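Local coordinates for protein toll-like receptor 13 (Mus musculus, PDB 4Z0C) that recognises bacterial 23S rRNA through the leucine-rich repeat ectodomain described here, the full endosomal receptor signalling through MYD88 and TRAF6 to NF-kappa-B, at residues 91-96 with 114-119; 45-50 with 64-69; 72-77 with 99-104. All blocks are in the same frame, centred on the assembly; numbering follows the deposited sequence.

Interaction 1: residues 91-96 with 114-119. With nucleotides of chain C.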
loop_
_atom_site.group_PDB
_atom_site.type_symbol
_atom_site.label_atom_id
_atom_site.label_comp_id
_atom_site.label_asym_id
_atom_site.label_seq_id
_atom_site.Cartn_x
_atom_site.Cartn_y
_atom_site.Cartn_z
ATOM N N VAL A 91 -3.754 31.755 -18.801
ATOM C CA VAL A 91 -4.396 30.479 -19.120
ATOM C C VAL A 91 -5.581 30.174 -18.205
ATOM O O VAL A 91 -5.527 30.428 -17.000
ATOM C CB VAL A 91 -3.378 29.323 -19.026
ATOM C CG1 VAL A 91 -4.054 27.976 -19.285
ATOM C CG2 VAL A 91 -2.254 29.552 -20.025
ATOM N N GLU A 92 -6.642 29.632 -18.797
ATOM C CA GLU A 92 -7.834 29.181 -18.080
ATOM C C GLU A 92 -8.527 30.306 -17.313
ATOM O O GLU A 92 -8.530 30.333 -16.078
ATOM C CB GLU A 92 -7.549 27.960 -17.174
ATOM C CG GLU A 92 -8.834 27.239 -16.782
ATOM C CD GLU A 92 -8.645 25.952 -15.970
ATOM O OE1 GLU A 92 -7.497 25.477 -15.765
ATOM O OE2 GLU A 92 -9.689 25.417 -15.541
ATOM N N ASN A 93 -9.115 31.237 -18.056
ATOM C CA ASN A 93 -9.922 32.293 -17.458
ATOM C C ASN A 93 -11.225 32.442 -18.223
ATOM O O ASN A 93 -11.664 31.511 -18.870
ATOM C CB ASN A 93 -9.160 33.618 -17.447
ATOM C CG ASN A 93 -8.141 33.691 -16.334
ATOM O OD1 ASN A 93 -8.491 33.954 -15.188
ATOM N ND2 ASN A 93 -6.871 33.489 -16.667
ATOM N N LYS A 94 -11.825 33.623 -18.182
ATOM C CA LYS A 94 -13.109 33.826 -18.841
ATOM C C LYS A 94 -13.038 34.908 -19.924
ATOM O O LYS A 94 -14.001 35.642 -20.151
ATOM C CB LYS A 94 -14.184 34.154 -17.800
ATOM C CG LYS A 94 -14.447 33.013 -16.829
ATOM C CD LYS A 94 -15.302 31.955 -17.499
ATOM C CE LYS A 94 -14.951 30.537 -17.036
ATOM N NZ LYS A 94 -15.505 30.195 -15.696
ATOM N N ILE A 95 -11.892 34.996 -20.594
ATOM C CA ILE A 95 -11.657 36.045 -21.590
ATOM C C ILE A 95 -12.320 35.733 -22.929
ATOM O O ILE A 95 -12.005 34.719 -23.551
ATOM C CB ILE A 95 -10.142 36.278 -21.803
ATOM C CG1 ILE A 95 -9.460 36.597 -20.465
ATOM C CG2 ILE A 95 -9.896 37.387 -22.834
ATOM C CD1 ILE A 95 -7.945 36.652 -20.543
ATOM N N GLN A 96 -13.226 36.601 -23.379
ATOM C CA GLN A 96 -13.934 36.377 -24.655
ATOM C C GLN A 96 -13.433 37.221 -25.814
ATOM O O GLN A 96 -13.541 36.824 -26.967
ATOM C CB GLN A 96 -15.443 36.585 -24.507
ATOM C CG GLN A 96 -16.125 35.587 -23.589
ATOM C CD GLN A 96 -17.586 35.912 -23.378
ATOM O OE1 GLN A 96 -18.365 35.974 -24.334
ATOM N NE2 GLN A 96 -17.977 36.084 -22.122
ATOM N N SER A 114 -4.101 30.548 -23.566
ATOM C CA SER A 114 -4.724 29.250 -23.798
ATOM C C SER A 114 -5.931 29.083 -22.910
ATOM O O SER A 114 -6.023 29.723 -21.869
ATOM C CB SER A 114 -3.737 28.123 -23.505
ATOM O OG SER A 114 -2.408 28.617 -23.534
ATOM N N HIS A 115 -6.885 28.276 -23.356
ATOM C CA HIS A 115 -7.995 27.851 -22.504
ATOM C C HIS A 115 -8.840 29.025 -22.006
ATOM O O HIS A 115 -9.042 29.224 -20.808
ATOM C CB HIS A 115 -7.468 26.998 -21.349
ATOM C CG HIS A 115 -8.528 26.235 -20.615
ATOM N ND1 HIS A 115 -9.878 26.426 -20.833
ATOM C CD2 HIS A 115 -8.435 25.260 -19.681
ATOM C CE1 HIS A 115 -10.569 25.623 -20.042
ATOM N NE2 HIS A 115 -9.716 24.903 -19.340
ATOM N N ASN A 116 -9.318 29.814 -22.952
ATOM C CA ASN A 116 -10.272 30.870 -22.654
ATOM C C ASN A 116 -11.414 30.725 -23.657
ATOM O O ASN A 116 -11.584 29.651 -24.219
ATOM C CB ASN A 116 -9.597 32.239 -22.755
ATOM C CG ASN A 116 -8.818 32.610 -21.501
ATOM O OD1 ASN A 116 -9.408 33.042 -20.512
ATOM N ND2 ASN A 116 -7.493 32.460 -21.537
ATOM N N GLN A 117 -12.173 31.789 -23.908
ATOM C CA GLN A 117 -13.249 31.728 -24.898
ATOM C C GLN A 117 -13.127 32.877 -25.908
ATOM O O GLN A 117 -14.127 33.433 -26.356
ATOM C CB GLN A 117 -14.629 31.764 -24.238
ATOM C CG GLN A 117 -14.837 30.769 -23.102
ATOM C CD GLN A 117 -14.333 31.313 -21.786
ATOM O OE1 GLN A 117 -14.585 32.484 -21.453
ATOM N NE2 GLN A 117 -13.630 30.473 -21.018
ATOM N N ILE A 118 -11.891 33.220 -26.254
ATOM C CA ILE A 118 -11.599 34.321 -27.170
ATOM C C ILE A 118 -12.176 34.111 -28.569
ATOM O O ILE A 118 -12.045 33.026 -29.136
ATOM C CB ILE A 118 -10.073 34.547 -27.278
ATOM C CG1 ILE A 118 -9.513 34.956 -25.913
ATOM C CG2 ILE A 118 -9.747 35.597 -28.345
ATOM C CD1 ILE A 118 -8.014 34.778 -25.777
ATOM N N THR A 119 -12.831 35.145 -29.108
ATOM C CA THR A 119 -13.297 35.132 -30.500
ATOM C C THR A 119 -12.561 36.171 -31.336
ATOM O O THR A 119 -12.307 35.947 -32.519
ATOM C CB THR A 119 -14.808 35.410 -30.623
ATOM O OG1 THR A 119 -15.123 36.638 -29.967
ATOM C CG2 THR A 119 -15.625 34.288 -30.003
ATOM P P C C 12 -9.988 17.336 -11.264
ATOM O OP1 C C 12 -9.809 16.117 -10.423
ATOM O OP2 C C 12 -9.583 17.208 -12.665
ATOM O "O5'" C C 12 -11.486 17.824 -11.048
ATOM C "C5'" C C 12 -12.415 17.828 -12.086
ATOM C "C4'" C C 12 -13.187 19.111 -12.132
ATOM O "O4'" C C 12 -12.417 20.196 -11.551
ATOM C "C3'" C C 12 -13.501 19.561 -13.545
ATOM O "O3'" C C 12 -14.689 18.952 -14.012
ATOM C "C2'" C C 12 -13.583 21.079 -13.434
ATOM O "O2'" C C 12 -14.880 21.477 -13.017
ATOM C "C1'" C C 12 -12.582 21.376 -12.309
ATOM N N1 C C 12 -11.240 21.803 -12.788
ATOM C C2 C C 12 -11.030 22.924 -13.608
ATOM O O2 C C 12 -11.994 23.589 -14.001
ATOM N N3 C C 12 -9.765 23.248 -13.975
ATOM C C4 C C 12 -8.726 22.526 -13.550
ATOM N N4 C C 12 -7.493 22.879 -13.918
ATOM C C5 C C 12 -8.905 21.400 -12.702
ATOM C C6 C C 12 -10.157 21.094 -12.353
#

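Interaction 2: residues 45-50 with 64-69. With NAG (2-acetamido-2-deoxy-beta-D-glucopyranose), chain E; nucleotides of chain C.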
loop_
_atom_site.group_PDB
_atom_site.type_symbol
_atom_site.label_atom_id
_atom_site.label_comp_id
_atom_site.label_asym_id
_atom_site.label_seq_id
_atom_site.Cartn_x
_atom_site.Cartn_y
_atom_site.Cartn_z
ATOM N N ASN A 45 -7.469 30.870 -8.206
ATOM C CA ASN A 45 -8.243 31.783 -7.365
ATOM C C ASN A 45 -9.509 32.225 -8.113
ATOM O O ASN A 45 -9.842 31.644 -9.127
ATOM C CB ASN A 45 -7.386 32.981 -6.927
ATOM C CG ASN A 45 -6.325 32.594 -5.910
ATOM O OD1 ASN A 45 -6.624 32.392 -4.730
ATOM N ND2 ASN A 45 -5.075 32.483 -6.364
ATOM N N GLU A 46 -10.198 33.262 -7.644
ATOM C CA GLU A 46 -11.467 33.658 -8.262
ATOM C C GLU A 46 -11.449 35.129 -8.701
ATOM O O GLU A 46 -12.477 35.811 -8.677
ATOM C CB GLU A 46 -12.637 33.407 -7.298
ATOM C CG GLU A 46 -12.441 32.205 -6.368
ATOM C CD GLU A 46 -13.504 32.105 -5.278
ATOM O OE1 GLU A 46 -14.568 32.750 -5.420
ATOM O OE2 GLU A 46 -13.269 31.398 -4.267
ATOM N N ILE A 47 -10.271 35.601 -9.109
ATOM C CA ILE A 47 -10.095 36.949 -9.646
ATOM C C ILE A 47 -10.912 37.163 -10.926
ATOM O O ILE A 47 -10.881 36.336 -11.832
ATOM C CB ILE A 47 -8.605 37.218 -9.952
ATOM C CG1 ILE A 47 -7.774 37.088 -8.668
ATOM C CG2 ILE A 47 -8.427 38.583 -10.610
ATOM C CD1 ILE A 47 -6.296 36.858 -8.907
ATOM N N GLN A 48 -11.644 38.272 -10.988
ATOM C CA GLN A 48 -12.564 38.520 -12.092
ATOM C C GLN A 48 -12.165 39.730 -12.941
ATOM O O GLN A 48 -12.287 39.696 -14.161
ATOM C CB GLN A 48 -14.001 38.692 -11.589
ATOM C CG GLN A 48 -14.696 37.388 -11.249
ATOM C CD GLN A 48 -16.211 37.510 -11.172
ATOM O OE1 GLN A 48 -16.750 38.582 -10.956
ATOM N NE2 GLN A 48 -16.900 36.390 -11.326
ATOM N N VAL A 49 -11.669 40.794 -12.317
ATOM C CA VAL A 49 -11.271 41.959 -13.100
ATOM C C VAL A 49 -9.853 42.403 -12.781
ATOM O O VAL A 49 -9.371 42.248 -11.658
ATOM C CB VAL A 49 -12.245 43.167 -12.945
ATOM C CG1 VAL A 49 -13.697 42.728 -13.097
ATOM C CG2 VAL A 49 -12.040 43.863 -11.625
ATOM N N LEU A 50 -9.183 42.932 -13.799
ATOM C CA LEU A 50 -7.857 43.503 -13.633
ATOM C C LEU A 50 -7.959 45.003 -13.880
ATOM O O LEU A 50 -7.973 45.446 -15.035
ATOM C CB LEU A 50 -6.864 42.882 -14.622
ATOM C CG LEU A 50 -5.947 41.763 -14.120
ATOM C CD1 LEU A 50 -6.764 40.586 -13.646
ATOM C CD2 LEU A 50 -4.927 41.340 -15.164
ATOM N N LEU A 64 4.606 36.612 -14.168
ATOM C CA LEU A 64 3.307 36.766 -13.532
ATOM C C LEU A 64 2.388 35.676 -14.045
ATOM O O LEU A 64 2.190 35.549 -15.256
ATOM C CB LEU A 64 2.700 38.119 -13.870
ATOM C CG LEU A 64 1.318 38.408 -13.283
ATOM C CD1 LEU A 64 1.382 38.350 -11.760
ATOM C CD2 LEU A 64 0.830 39.782 -13.738
ATOM N N ARG A 65 1.820 34.893 -13.131
ATOM C CA ARG A 65 0.923 33.807 -13.518
ATOM C C ARG A 65 -0.438 33.964 -12.870
ATOM O O ARG A 65 -0.567 33.947 -11.647
ATOM C CB ARG A 65 1.521 32.453 -13.167
ATOM C CG ARG A 65 2.808 32.153 -13.899
ATOM C CD ARG A 65 3.446 30.839 -13.427
ATOM N NE ARG A 65 4.831 30.778 -13.891
ATOM C CZ ARG A 65 5.526 29.660 -14.087
ATOM N NH1 ARG A 65 4.987 28.455 -13.830
ATOM N NH2 ARG A 65 6.777 29.754 -14.523
ATOM N N LEU A 66 -1.447 34.110 -13.715
ATOM C CA LEU A 66 -2.814 34.305 -13.285
ATOM C C LEU A 66 -3.659 33.178 -13.801
ATOM O O LEU A 66 -4.859 33.361 -14.030
ATOM C CB LEU A 66 -3.348 35.623 -13.831
ATOM C CG LEU A 66 -2.799 36.886 -13.159
ATOM C CD1 LEU A 66 -2.898 38.113 -14.080
ATOM C CD2 LEU A 66 -3.592 37.147 -11.896
ATOM N N GLU A 67 -3.030 32.012 -13.965
ATOM C CA GLU A 67 -3.692 30.819 -14.500
ATOM C C GLU A 67 -4.866 30.378 -13.631
ATOM O O GLU A 67 -4.804 30.464 -12.408
ATOM C CB GLU A 67 -2.685 29.667 -14.662
ATOM C CG GLU A 67 -3.291 28.360 -15.184
ATOM C CD GLU A 67 -2.260 27.401 -15.779
ATOM O OE1 GLU A 67 -1.040 27.651 -15.690
ATOM O OE2 GLU A 67 -2.680 26.374 -16.341
ATOM N N TRP A 68 -5.937 29.907 -14.268
ATOM C CA TRP A 68 -7.073 29.332 -13.544
ATOM C C TRP A 68 -7.715 30.352 -12.604
ATOM O O TRP A 68 -7.681 30.187 -11.385
ATOM C CB TRP A 68 -6.646 28.077 -12.777
ATOM C CG TRP A 68 -7.773 27.214 -12.283
ATOM C CD1 TRP A 68 -9.116 27.429 -12.444
ATOM C CD2 TRP A 68 -7.648 25.997 -11.538
ATOM N NE1 TRP A 68 -9.831 26.422 -11.845
ATOM C CE2 TRP A 68 -8.954 25.527 -11.285
ATOM C CE3 TRP A 68 -6.558 25.258 -11.064
ATOM C CZ2 TRP A 68 -9.197 24.360 -10.573
ATOM C CZ3 TRP A 68 -6.803 24.092 -10.355
ATOM C CH2 TRP A 68 -8.111 23.655 -10.119
ATOM N N ASN A 69 -8.253 31.426 -13.174
ATOM C CA ASN A 69 -9.059 32.370 -12.415
ATOM C C ASN A 69 -10.370 32.601 -13.158
ATOM O O ASN A 69 -10.776 31.743 -13.930
ATOM C CB ASN A 69 -8.299 33.666 -12.144
ATOM C CG ASN A 69 -7.458 33.586 -10.868
ATOM O OD1 ASN A 69 -7.951 33.873 -9.785
ATOM N ND2 ASN A 69 -6.183 33.233 -11.001
HETATM C C1 NAG E . 3.831 29.284 -9.328
HETATM C C2 NAG E . 3.981 27.759 -9.564
HETATM C C3 NAG E . 5.420 27.315 -9.359
HETATM C C4 NAG E . 6.335 28.137 -10.249
HETATM C C5 NAG E . 6.150 29.569 -9.790
HETATM C C6 NAG E . 7.133 30.520 -10.473
HETATM C C7 NAG E . 1.961 26.545 -8.940
HETATM C C8 NAG E . 1.307 25.620 -7.937
HETATM N N2 NAG E . 3.201 26.937 -8.667
HETATM O O3 NAG E . 5.548 25.940 -9.595
HETATM O O4 NAG E . 7.680 27.737 -10.113
HETATM O O5 NAG E . 4.818 29.950 -10.085
HETATM O O6 NAG E . 6.678 31.851 -10.335
HETATM O O7 NAG E . 1.362 26.939 -9.935
ATOM P P C C 12 -9.988 17.336 -11.264
ATOM O OP1 C C 12 -9.809 16.117 -10.423
ATOM O OP2 C C 12 -9.583 17.208 -12.665
ATOM O "O5'" C C 12 -11.486 17.824 -11.048
ATOM C "C5'" C C 12 -12.415 17.828 -12.086
ATOM C "C4'" C C 12 -13.187 19.111 -12.132
ATOM O "O4'" C C 12 -12.417 20.196 -11.551
ATOM C "C3'" C C 12 -13.501 19.561 -13.545
ATOM O "O3'" C C 12 -14.689 18.952 -14.012
ATOM C "C2'" C C 12 -13.583 21.079 -13.434
ATOM O "O2'" C C 12 -14.880 21.477 -13.017
ATOM C "C1'" C C 12 -12.582 21.376 -12.309
ATOM N N1 C C 12 -11.240 21.803 -12.788
ATOM C C2 C C 12 -11.030 22.924 -13.608
ATOM O O2 C C 12 -11.994 23.589 -14.001
ATOM N N3 C C 12 -9.765 23.248 -13.975
ATOM C C4 C C 12 -8.726 22.526 -13.550
ATOM N N4 C C 12 -7.493 22.879 -13.918
ATOM C C5 C C 12 -8.905 21.400 -12.702
ATOM C C6 C C 12 -10.157 21.094 -12.353
#

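Interaction 3: residues 72-77 with 99-104. With NAG (2-acetamido-2-deoxy-beta-D-glucopyranose), chain L.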
loop_
_atom_site.group_PDB
_atom_site.type_symbol
_atom_site.label_atom_id
_atom_site.label_comp_id
_atom_site.label_asym_id
_atom_site.label_seq_id
_atom_site.Cartn_x
_atom_site.Cartn_y
_atom_site.Cartn_z
ATOM N N TRP A 72 -12.345 38.062 -16.853
ATOM C CA TRP A 72 -13.055 38.305 -18.101
ATOM C C TRP A 72 -12.894 39.756 -18.528
ATOM O O TRP A 72 -13.350 40.156 -19.603
ATOM C CB TRP A 72 -14.536 37.969 -17.942
ATOM C CG TRP A 72 -15.234 38.864 -16.982
ATOM C CD1 TRP A 72 -15.340 38.692 -15.643
ATOM C CD2 TRP A 72 -15.941 40.071 -17.292
ATOM N NE1 TRP A 72 -16.064 39.719 -15.091
ATOM C CE2 TRP A 72 -16.445 40.579 -16.084
ATOM C CE3 TRP A 72 -16.195 40.771 -18.475
ATOM C CZ2 TRP A 72 -17.187 41.752 -16.021
ATOM C CZ3 TRP A 72 -16.930 41.942 -18.408
ATOM C CH2 TRP A 72 -17.418 42.418 -17.192
ATOM N N LYS A 73 -12.241 40.544 -17.682
ATOM C CA LYS A 73 -12.149 41.983 -17.912
ATOM C C LYS A 73 -10.800 42.515 -17.465
ATOM O O LYS A 73 -10.492 42.528 -16.280
ATOM C CB LYS A 73 -13.278 42.698 -17.175
ATOM C CG LYS A 73 -13.324 44.206 -17.352
ATOM C CD LYS A 73 -14.638 44.724 -16.783
ATOM C CE LYS A 73 -14.710 46.233 -16.766
ATOM N NZ LYS A 73 -13.843 46.788 -15.692
ATOM N N ILE A 74 -9.994 42.941 -18.431
ATOM C CA ILE A 74 -8.674 43.485 -18.155
ATOM C C ILE A 74 -8.675 44.920 -18.658
ATOM O O ILE A 74 -8.635 45.154 -19.879
ATOM C CB ILE A 74 -7.570 42.697 -18.897
ATOM C CG1 ILE A 74 -7.777 41.187 -18.721
ATOM C CG2 ILE A 74 -6.171 43.149 -18.433
ATOM C CD1 ILE A 74 -6.551 40.342 -19.033
ATOM N N ASP A 75 -8.719 45.874 -17.725
ATOM C CA ASP A 75 -8.817 47.274 -18.097
ATOM C C ASP A 75 -7.553 47.754 -18.787
ATOM O O ASP A 75 -6.454 47.289 -18.484
ATOM C CB ASP A 75 -9.053 48.156 -16.871
ATOM C CG ASP A 75 -10.377 47.885 -16.195
ATOM O OD1 ASP A 75 -11.333 47.471 -16.886
ATOM O OD2 ASP A 75 -10.463 48.126 -14.964
ATOM N N GLU A 76 -7.725 48.699 -19.703
ATOM C CA GLU A 76 -6.609 49.454 -20.272
ATOM C C GLU A 76 -5.774 50.048 -19.133
ATOM O O GLU A 76 -6.315 50.608 -18.180
ATOM C CB GLU A 76 -7.137 50.568 -21.175
ATOM C CG GLU A 76 -6.501 50.624 -22.553
ATOM C CD GLU A 76 -5.397 51.686 -22.695
ATOM O OE1 GLU A 76 -5.037 52.353 -21.692
ATOM O OE2 GLU A 76 -4.893 51.852 -23.834
ATOM N N GLY A 77 -4.460 49.869 -19.206
ATOM C CA GLY A 77 -3.571 50.306 -18.144
ATOM C C GLY A 77 -3.197 49.199 -17.157
ATOM O O GLY A 77 -2.226 49.343 -16.409
ATOM N N ASN A 99 -8.746 43.180 -25.684
ATOM C CA ASN A 99 -8.712 44.603 -25.948
ATOM C C ASN A 99 -7.295 45.141 -25.790
ATOM O O ASN A 99 -6.350 44.373 -25.637
ATOM C CB ASN A 99 -9.672 45.313 -25.003
ATOM C CG ASN A 99 -11.068 44.713 -25.040
ATOM O OD1 ASN A 99 -11.544 44.287 -26.095
ATOM N ND2 ASN A 99 -11.716 44.646 -23.876
ATOM N N ASN A 100 -7.153 46.458 -25.843
ATOM C CA ASN A 100 -5.847 47.104 -25.804
ATOM C C ASN A 100 -5.309 47.291 -24.378
ATOM O O ASN A 100 -5.012 48.410 -23.956
ATOM C CB ASN A 100 -5.976 48.435 -26.517
ATOM C CG ASN A 100 -6.515 48.267 -27.923
ATOM O OD1 ASN A 100 -5.861 47.679 -28.781
ATOM N ND2 ASN A 100 -7.746 48.721 -28.148
ATOM N N SER A 101 -5.194 46.188 -23.639
ATOM C CA SER A 101 -4.777 46.210 -22.234
ATOM C C SER A 101 -3.274 46.048 -21.940
ATOM O O SER A 101 -2.870 46.036 -20.784
ATOM C CB SER A 101 -5.547 45.119 -21.489
ATOM O OG SER A 101 -6.892 45.039 -21.937
ATOM N N PHE A 102 -2.449 46.000 -22.973
ATOM C CA PHE A 102 -1.035 45.629 -22.840
ATOM C C PHE A 102 0.054 46.705 -22.808
ATOM O O PHE A 102 1.230 46.381 -22.987
ATOM C CB PHE A 102 -0.712 44.568 -23.895
ATOM C CG PHE A 102 -1.647 43.403 -23.845
ATOM C CD1 PHE A 102 -1.498 42.424 -22.866
ATOM C CD2 PHE A 102 -2.740 43.343 -24.691
ATOM C CE1 PHE A 102 -2.374 41.363 -22.796
ATOM C CE2 PHE A 102 -3.622 42.284 -24.615
ATOM C CZ PHE A 102 -3.438 41.292 -23.663
ATOM N N GLU A 103 -0.311 47.968 -22.607
ATOM C CA GLU A 103 0.709 49.012 -22.550
ATOM C C GLU A 103 1.648 48.808 -21.349
ATOM O O GLU A 103 1.219 48.477 -20.248
ATOM C CB GLU A 103 0.071 50.405 -22.509
ATOM C CG GLU A 103 0.942 51.508 -23.135
ATOM C CD GLU A 103 0.910 51.534 -24.676
ATOM O OE1 GLU A 103 -0.163 51.287 -25.273
ATOM O OE2 GLU A 103 1.967 51.807 -25.290
ATOM N N GLY A 104 2.939 48.997 -21.595
ATOM C CA GLY A 104 3.959 48.846 -20.578
ATOM C C GLY A 104 4.724 47.542 -20.642
ATOM O O GLY A 104 5.791 47.401 -20.047
HETATM C C1 NAG L . -12.964 43.930 -24.000
HETATM C C2 NAG L . -13.153 43.133 -22.702
HETATM C C3 NAG L . -14.547 42.525 -22.564
HETATM C C4 NAG L . -15.652 43.498 -22.969
HETATM C C5 NAG L . -15.302 44.226 -24.266
HETATM C C6 NAG L . -16.337 45.295 -24.625
HETATM C C7 NAG L . -11.270 42.030 -21.626
HETATM C C8 NAG L . -10.708 40.678 -21.301
HETATM N N2 NAG L . -12.164 42.077 -22.606
HETATM O O3 NAG L . -14.734 42.138 -21.221
HETATM O O4 NAG L . -16.847 42.767 -23.151
HETATM O O5 NAG L . -14.032 44.837 -24.159
HETATM O O6 NAG L . -16.155 46.456 -23.839
HETATM O O7 NAG L . -10.896 43.016 -20.997
#

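Interaction 1: residues 91-96 with 114-119
E92 lies against H115 where two successive coils of the leucine-rich repeat solenoid meet, LRR 3 and LRR 4. Both segments follow the short strands of the concave side. E92 CB sits beside H115 CD2. CG comes next and lies over one face of the imidazole, toward its rim, as a CH-pi contact with CD2 3.5 Å away. CG is anti to the backbone N (chi1 -162°) and the chain beyond is extended. CD continues beside the ring face, 3.7 Å from H115 NE2. Carboxylate and imidazole planes are only 12° apart, and the oxygens face the RNA. OE1 accepts a nearly straight hydrogen bond (168°) from N4 of cytidine 12 of chain C, at 3.2 Å. OE2 is 2.7 Å from N3 of the same base, a closeness easier to accept if one of the two carried a proton. The two oxygens thus meet the Watson-Crick edge of the cytosine, consistent with a part in base recognition. H115 NE2 has a weak hydrogen bond to O2 of another cytosine.

N93 and N116 are the repeat asparagines. N116 OD1 accepts a bond from I95 N at 3.2 Å and a weak one from N93 N. Its ND2 is held by the carbonyls of L113 and L90. N93 ND2 is likewise bound to L90 O. The bonds of N116 OD1, and of its ND2 to L90, cross between the coils; the other two stay within one. Next to them, I95 CG2 packs on I118 CG1 at 3.9 Å. The bent side chain of Q117 turns back across K94, and its NE2 donates to N93 O at 3.1 Å, in the carbonyl plane. Backbone bonds recur along the contact, from E92 N to S114 O as far as T119 N to Q96 O at 2.8 Å.

Interaction 2: residues 45-50 with 64-69
The two backbones come closest at E46 and N69, CA atoms 5.0 Å apart, beside a hydrogen bond from N45 N to W68 O at 3.3 Å. The contact links LRR 1 to LRR 2 of the leucine-rich repeat solenoid. N69 is the repeat asparagine of the second coil, and its amide reaches back into the turn at 45-47. N69 OD1 faces I47 N at hydrogen-bond distance, but the oxygen is too close to the backbone of N45 in the model, so its exact place is doubtful. N69 ND2 is bound to L42 O and, weakly, to L66 O of its own segment. N45 plays a matching role one coil earlier, with its amide bound to C18 O, L42 O and the backbone N of K21 and I23.

The apolar core lies beside these amides. L66 uses both of its methyls: CD2 meets I47 CD1 at 4.0 Å, while CD1 meets L50 CD2 at 4.0 Å, tip to tip.

On the concave side the chemistry changes. R65 is extended from CG to NE and lays one face of its guanidinium against C6 of the N-acetylglucosamine of chain E, 4.0 Å from the plane. Its NE also forms a salt bridge with D63. W68 has CG anti to the backbone N (chi1 -165°), and its indole projects to the RNA. It also stacks with the ring of H44. Cytidine 12 of chain C covers one face of the indole, toward its six-membered ring, with W68 CH2 3.5 Å from C5 of the base.

Interaction 3: residues 72-77 with 99-104
The backbones of I74-E76 and S101 approach each other at one spot, with the CA atoms of E76 and S101 4.2 Å apart. Residues 72-77 are largely extended, while 99-104 turn, with an inverse gamma turn centred on N100. S101 OG donates to I74 O at 2.7 Å, from 38° above the carbonyl plane. The hydroxyl is turned anti to its own carbonyl carbon (chi1 -39°), which brings it to I74. S101 CB also packs on I74 CG2 at 3.7 Å. The bent side chain of E76 brings CG to 3.0 Å from N100 O.

The second link is a glycan. N99 ND2 is bonded covalently to C1 of N-acetylglucosamine of chain L. The sugar lies back over the other segment: I74 N donates to its acetamide O7 at 2.7 Å, nearly straight (172°), and its O3 donates to W72 O at 2.9 Å. S97 O is a further partner of the sugar. K73 NZ reaches within its own segment to D75 OD1 in a salt bridge.

The contact joins LRR 2 and LRR 3. Strand 73-74 runs parallel to strand 49-50 of the coil before, and 99-104 lead from strand 97-98 toward strand 110-112.

Overall arrangement
The three contacts bind consecutive coils, LRR 1 to 4, and lie on the same side of the chain centre. Interactions 1 and 2 repeat one scheme, an asparagine amide set into the preceding turn, and touch directly through V91 O with W68 N and E92 O with N69 N. Both reach the RNA by way of cytidine 12: interaction 1 meets the edge of the base with a carboxylate, interaction 2 its face with an indole. Interaction 2 is the more buried. Interaction 3 is more peripheral, its nearest atom about 15 Å from the RNA, and relies on a serine hydroxyl and a sugar. L50 pairs with K73 and D75, joining interactions 2 and 3.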